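Local coordinates for Serine/threonine-protein kinase Tel1 (Chaetomium thermophilum, PDB 6SKY) that probably phosphorylates serine and threonine residues followed by glutamine in checkpoint signalling after DNA damage, using ATP and magnesium, at residues 2791-2803 and 2932-2944. Residues are numbered along the deposited sequence; the frame is centred on the assembly and turned at random.
Sequences PVPELVPFRLTRD and NLAVLYSGWAAYA
Residues 2791-2803, a loop that turns into helix 2802-2806 at its far end, bow around the C-terminal residues 2932-2944, with Val2792 against Tyr2937 at one end (CA to CA 5.8 Å) and Asp2803 beside Ala2944 at the other. Trp2940 fills the middle, held between two side chains. Arg2799 brings NH2 over the centre of one face, its guanidinium tilted 38° to the ring, a cation-pi contact with CZ 4.3 Å from the centroid of the six-membered ring; Leu2936 CD1 covers the opposite face, offset toward the rim. With CG anti to the backbone N (chi1 -175°) and the chain extended to NE, Arg2799 reaches across the ring, while NH2 also hydrogen-bonds to Arg2761 O. Val2796 CG2 meets Trp2940 CZ2 at 3.9 Å, and its CG1 reaches Leu2933 and Leu2936. An alanine in place of Trp2940 would probably leave the Arg2799 guanidinium without its aromatic platform and open a gap between Arg2799 and Leu2936. The chain terminus is gripped by the start of the helix: the N-cap residue Thr2801 gives its hydroxyl to Ala2944 O (2.7 Å), and Arg2802 NH2 sends a nearly straight bond (168°) to Tyr2943 O, in the carbonyl plane. Asp2803 N adds a weak bond to Ala2944 OXT, and the Asp2803 carboxylate turns to His2678 NE2 and Val2720 N. The contact thus docks the FATC tail onto the PI3K-like kinase domain near the active site, with helix 2916-2927 against Pro2797 and Phe2798, and helices 2688-2697 and 2703-2714 against Tyr2943.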
# COMPACT_ATOMS: atom_id res chain seq x y z
N PRO A 2791 11.43 20.92 -37.65
CA PRO A 2791 10.40 21.05 -38.69
C PRO A 2791 9.48 19.84 -38.80
O PRO A 2791 8.25 20.01 -38.82
CB PRO A 2791 11.22 21.26 -39.96
CG PRO A 2791 12.43 21.92 -39.49
CD PRO A 2791 12.75 21.33 -38.16
N VAL A 2792 10.03 18.64 -38.89
CA VAL A 2792 9.24 17.41 -38.81
C VAL A 2792 9.45 16.82 -37.43
O VAL A 2792 10.44 16.12 -37.21
CB VAL A 2792 9.64 16.42 -39.91
CG1 VAL A 2792 8.56 15.38 -40.09
CG2 VAL A 2792 9.89 17.14 -41.20
N PRO A 2793 8.56 17.07 -36.47
CA PRO A 2793 8.87 16.79 -35.07
C PRO A 2793 9.05 15.31 -34.79
O PRO A 2793 8.56 14.44 -35.51
CB PRO A 2793 7.65 17.34 -34.33
CG PRO A 2793 6.99 18.23 -35.29
CD PRO A 2793 7.24 17.68 -36.63
N GLU A 2794 9.78 15.03 -33.71
CA GLU A 2794 9.95 13.67 -33.19
C GLU A 2794 8.99 13.51 -32.03
O GLU A 2794 9.29 13.93 -30.91
CB GLU A 2794 11.39 13.43 -32.76
CG GLU A 2794 12.41 13.48 -33.87
CD GLU A 2794 13.84 13.43 -33.37
OE1 GLU A 2794 14.03 13.35 -32.14
OE2 GLU A 2794 14.77 13.47 -34.19
N LEU A 2795 7.85 12.88 -32.28
CA LEU A 2795 6.77 12.80 -31.31
C LEU A 2795 6.63 11.41 -30.70
O LEU A 2795 5.53 10.94 -30.43
CB LEU A 2795 5.46 13.23 -31.95
CG LEU A 2795 5.45 14.62 -32.60
CD1 LEU A 2795 4.17 14.83 -33.37
CD2 LEU A 2795 5.62 15.71 -31.56
N VAL A 2796 7.75 10.73 -30.46
CA VAL A 2796 7.75 9.44 -29.79
C VAL A 2796 8.59 9.57 -28.53
O VAL A 2796 9.56 10.34 -28.52
CB VAL A 2796 8.28 8.32 -30.70
CG1 VAL A 2796 7.27 7.97 -31.75
CG2 VAL A 2796 9.58 8.75 -31.34
N PRO A 2797 8.28 8.84 -27.46
CA PRO A 2797 9.09 8.96 -26.24
C PRO A 2797 10.46 8.33 -26.37
O PRO A 2797 11.41 8.80 -25.73
CB PRO A 2797 8.24 8.26 -25.19
CG PRO A 2797 7.39 7.35 -25.94
CD PRO A 2797 7.11 7.99 -27.24
N PHE A 2798 10.60 7.29 -27.17
CA PHE A 2798 11.86 6.60 -27.39
C PHE A 2798 11.72 5.76 -28.64
O PHE A 2798 10.64 5.67 -29.23
CB PHE A 2798 12.26 5.76 -26.18
CG PHE A 2798 11.13 5.01 -25.54
CD1 PHE A 2798 10.52 5.48 -24.40
CD2 PHE A 2798 10.69 3.82 -26.07
CE1 PHE A 2798 9.50 4.78 -23.82
CE2 PHE A 2798 9.67 3.13 -25.49
CZ PHE A 2798 9.08 3.61 -24.37
N ARG A 2799 12.82 5.15 -29.06
CA ARG A 2799 12.84 4.33 -30.27
C ARG A 2799 12.45 2.90 -29.92
O ARG A 2799 13.16 2.21 -29.19
CB ARG A 2799 14.22 4.36 -30.93
CG ARG A 2799 14.23 3.63 -32.23
CD ARG A 2799 15.54 3.75 -32.93
NE ARG A 2799 15.44 3.23 -34.28
CZ ARG A 2799 15.27 3.98 -35.35
NH1 ARG A 2799 15.17 3.43 -36.54
NH2 ARG A 2799 15.22 5.28 -35.23
N LEU A 2800 11.30 2.47 -30.43
CA LEU A 2800 10.79 1.12 -30.23
C LEU A 2800 10.20 0.60 -31.53
O LEU A 2800 9.06 0.14 -31.59
CB LEU A 2800 9.76 1.09 -29.12
CG LEU A 2800 9.53 -0.21 -28.36
CD1 LEU A 2800 10.79 -0.64 -27.69
CD2 LEU A 2800 8.46 -0.00 -27.33
N THR A 2801 10.96 0.70 -32.62
CA THR A 2801 10.48 0.24 -33.91
C THR A 2801 10.36 -1.28 -33.92
O THR A 2801 10.60 -1.96 -32.93
CB THR A 2801 11.40 0.74 -35.02
OG1 THR A 2801 12.66 0.07 -34.93
CG2 THR A 2801 11.63 2.20 -34.86
N ARG A 2802 9.95 -1.83 -35.06
CA ARG A 2802 9.75 -3.28 -35.14
C ARG A 2802 11.06 -4.04 -35.04
O ARG A 2802 11.08 -5.17 -34.55
CB ARG A 2802 9.04 -3.64 -36.44
CG ARG A 2802 7.60 -3.23 -36.51
CD ARG A 2802 7.08 -3.47 -37.90
NE ARG A 2802 7.98 -2.94 -38.91
CZ ARG A 2802 8.13 -3.46 -40.12
NH1 ARG A 2802 7.44 -4.52 -40.46
NH2 ARG A 2802 8.98 -2.92 -40.96
N ASP A 2803 12.16 -3.44 -35.49
CA ASP A 2803 13.45 -4.10 -35.37
C ASP A 2803 13.99 -4.07 -33.95
O ASP A 2803 14.66 -5.02 -33.54
CB ASP A 2803 14.46 -3.46 -36.32
CG ASP A 2803 14.61 -4.23 -37.60
OD1 ASP A 2803 14.00 -3.86 -38.62
OD2 ASP A 2803 15.34 -5.24 -37.60
N ASN A 2932 1.86 7.33 -35.00
CA ASN A 2932 2.96 8.17 -34.56
C ASN A 2932 4.23 7.91 -35.34
O ASN A 2932 5.02 8.83 -35.55
CB ASN A 2932 3.25 7.95 -33.08
CG ASN A 2932 2.13 8.37 -32.20
OD1 ASN A 2932 1.07 8.77 -32.68
ND2 ASN A 2932 2.33 8.29 -30.90
N LEU A 2933 4.45 6.67 -35.75
CA LEU A 2933 5.64 6.32 -36.50
C LEU A 2933 5.54 6.71 -37.97
O LEU A 2933 6.57 6.81 -38.64
CB LEU A 2933 5.91 4.83 -36.39
CG LEU A 2933 6.30 4.29 -35.02
CD1 LEU A 2933 6.41 2.80 -35.09
CD2 LEU A 2933 7.60 4.87 -34.57
N ALA A 2934 4.34 6.95 -38.47
CA ALA A 2934 4.18 7.25 -39.89
C ALA A 2934 4.49 8.70 -40.21
O ALA A 2934 4.75 9.01 -41.37
CB ALA A 2934 2.77 6.92 -40.34
N VAL A 2935 4.46 9.58 -39.22
CA VAL A 2935 4.69 11.00 -39.43
C VAL A 2935 6.05 11.43 -38.88
O VAL A 2935 6.29 12.61 -38.67
CB VAL A 2935 3.56 11.84 -38.81
CG1 VAL A 2935 2.26 11.48 -39.47
CG2 VAL A 2935 3.48 11.59 -37.34
N LEU A 2936 6.95 10.48 -38.65
CA LEU A 2936 8.30 10.80 -38.26
C LEU A 2936 9.15 11.08 -39.49
O LEU A 2936 8.83 10.66 -40.60
CB LEU A 2936 8.92 9.67 -37.44
CG LEU A 2936 8.42 9.49 -36.02
CD1 LEU A 2936 9.01 8.26 -35.42
CD2 LEU A 2936 8.80 10.67 -35.19
N TYR A 2937 10.23 11.82 -39.28
CA TYR A 2937 11.13 12.16 -40.37
C TYR A 2937 11.71 10.91 -41.01
O TYR A 2937 11.91 9.89 -40.35
CB TYR A 2937 12.25 13.06 -39.85
CG TYR A 2937 13.24 13.48 -40.89
CD1 TYR A 2937 12.83 14.12 -42.04
CD2 TYR A 2937 14.59 13.26 -40.71
CE1 TYR A 2937 13.74 14.51 -42.98
CE2 TYR A 2937 15.50 13.65 -41.65
CZ TYR A 2937 15.07 14.27 -42.78
OH TYR A 2937 15.98 14.66 -43.73
N SER A 2938 11.99 10.99 -42.31
CA SER A 2938 12.40 9.80 -43.05
C SER A 2938 13.80 9.35 -42.67
O SER A 2938 14.12 8.16 -42.80
CB SER A 2938 12.33 10.07 -44.54
OG SER A 2938 13.39 10.89 -44.96
N GLY A 2939 14.66 10.26 -42.23
CA GLY A 2939 15.99 9.88 -41.79
C GLY A 2939 16.00 9.16 -40.46
O GLY A 2939 16.96 8.46 -40.15
N TRP A 2940 14.97 9.37 -39.65
CA TRP A 2940 14.64 8.57 -38.48
C TRP A 2940 13.96 7.33 -39.02
O TRP A 2940 12.75 7.31 -39.22
CB TRP A 2940 13.70 9.36 -37.58
CG TRP A 2940 13.68 9.05 -36.13
CD1 TRP A 2940 14.25 9.77 -35.14
CD2 TRP A 2940 12.98 7.98 -35.49
NE1 TRP A 2940 13.98 9.21 -33.93
CE2 TRP A 2940 13.20 8.11 -34.11
CE3 TRP A 2940 12.21 6.92 -35.94
CZ2 TRP A 2940 12.68 7.22 -33.20
CZ3 TRP A 2940 11.69 6.04 -35.03
CH2 TRP A 2940 11.93 6.19 -33.67
N ALA A 2941 14.73 6.28 -39.28
CA ALA A 2941 14.18 5.18 -40.06
C ALA A 2941 13.16 4.40 -39.26
O ALA A 2941 13.50 3.44 -38.57
CB ALA A 2941 15.30 4.26 -40.52
N ALA A 2942 11.89 4.78 -39.37
CA ALA A 2942 10.87 4.14 -38.56
C ALA A 2942 10.39 2.84 -39.17
O ALA A 2942 9.95 1.95 -38.44
CB ALA A 2942 9.69 5.09 -38.35
N TYR A 2943 10.44 2.72 -40.49
CA TYR A 2943 10.12 1.46 -41.14
C TYR A 2943 11.03 0.35 -40.66
O TYR A 2943 10.61 -0.80 -40.52
CB TYR A 2943 10.22 1.62 -42.66
CG TYR A 2943 11.54 2.18 -43.10
CD1 TYR A 2943 12.59 1.36 -43.41
CD2 TYR A 2943 11.74 3.54 -43.18
CE1 TYR A 2943 13.80 1.86 -43.79
CE2 TYR A 2943 12.94 4.06 -43.57
CZ TYR A 2943 13.97 3.21 -43.87
OH TYR A 2943 15.18 3.71 -44.26
N ALA A 2944 12.29 0.68 -40.39
CA ALA A 2944 13.26 -0.29 -39.94
C ALA A 2944 12.89 -0.78 -38.56
O ALA A 2944 13.36 -0.25 -37.56
CB ALA A 2944 14.65 0.30 -39.92
OXT ALA A 2944 12.11 -1.72 -38.43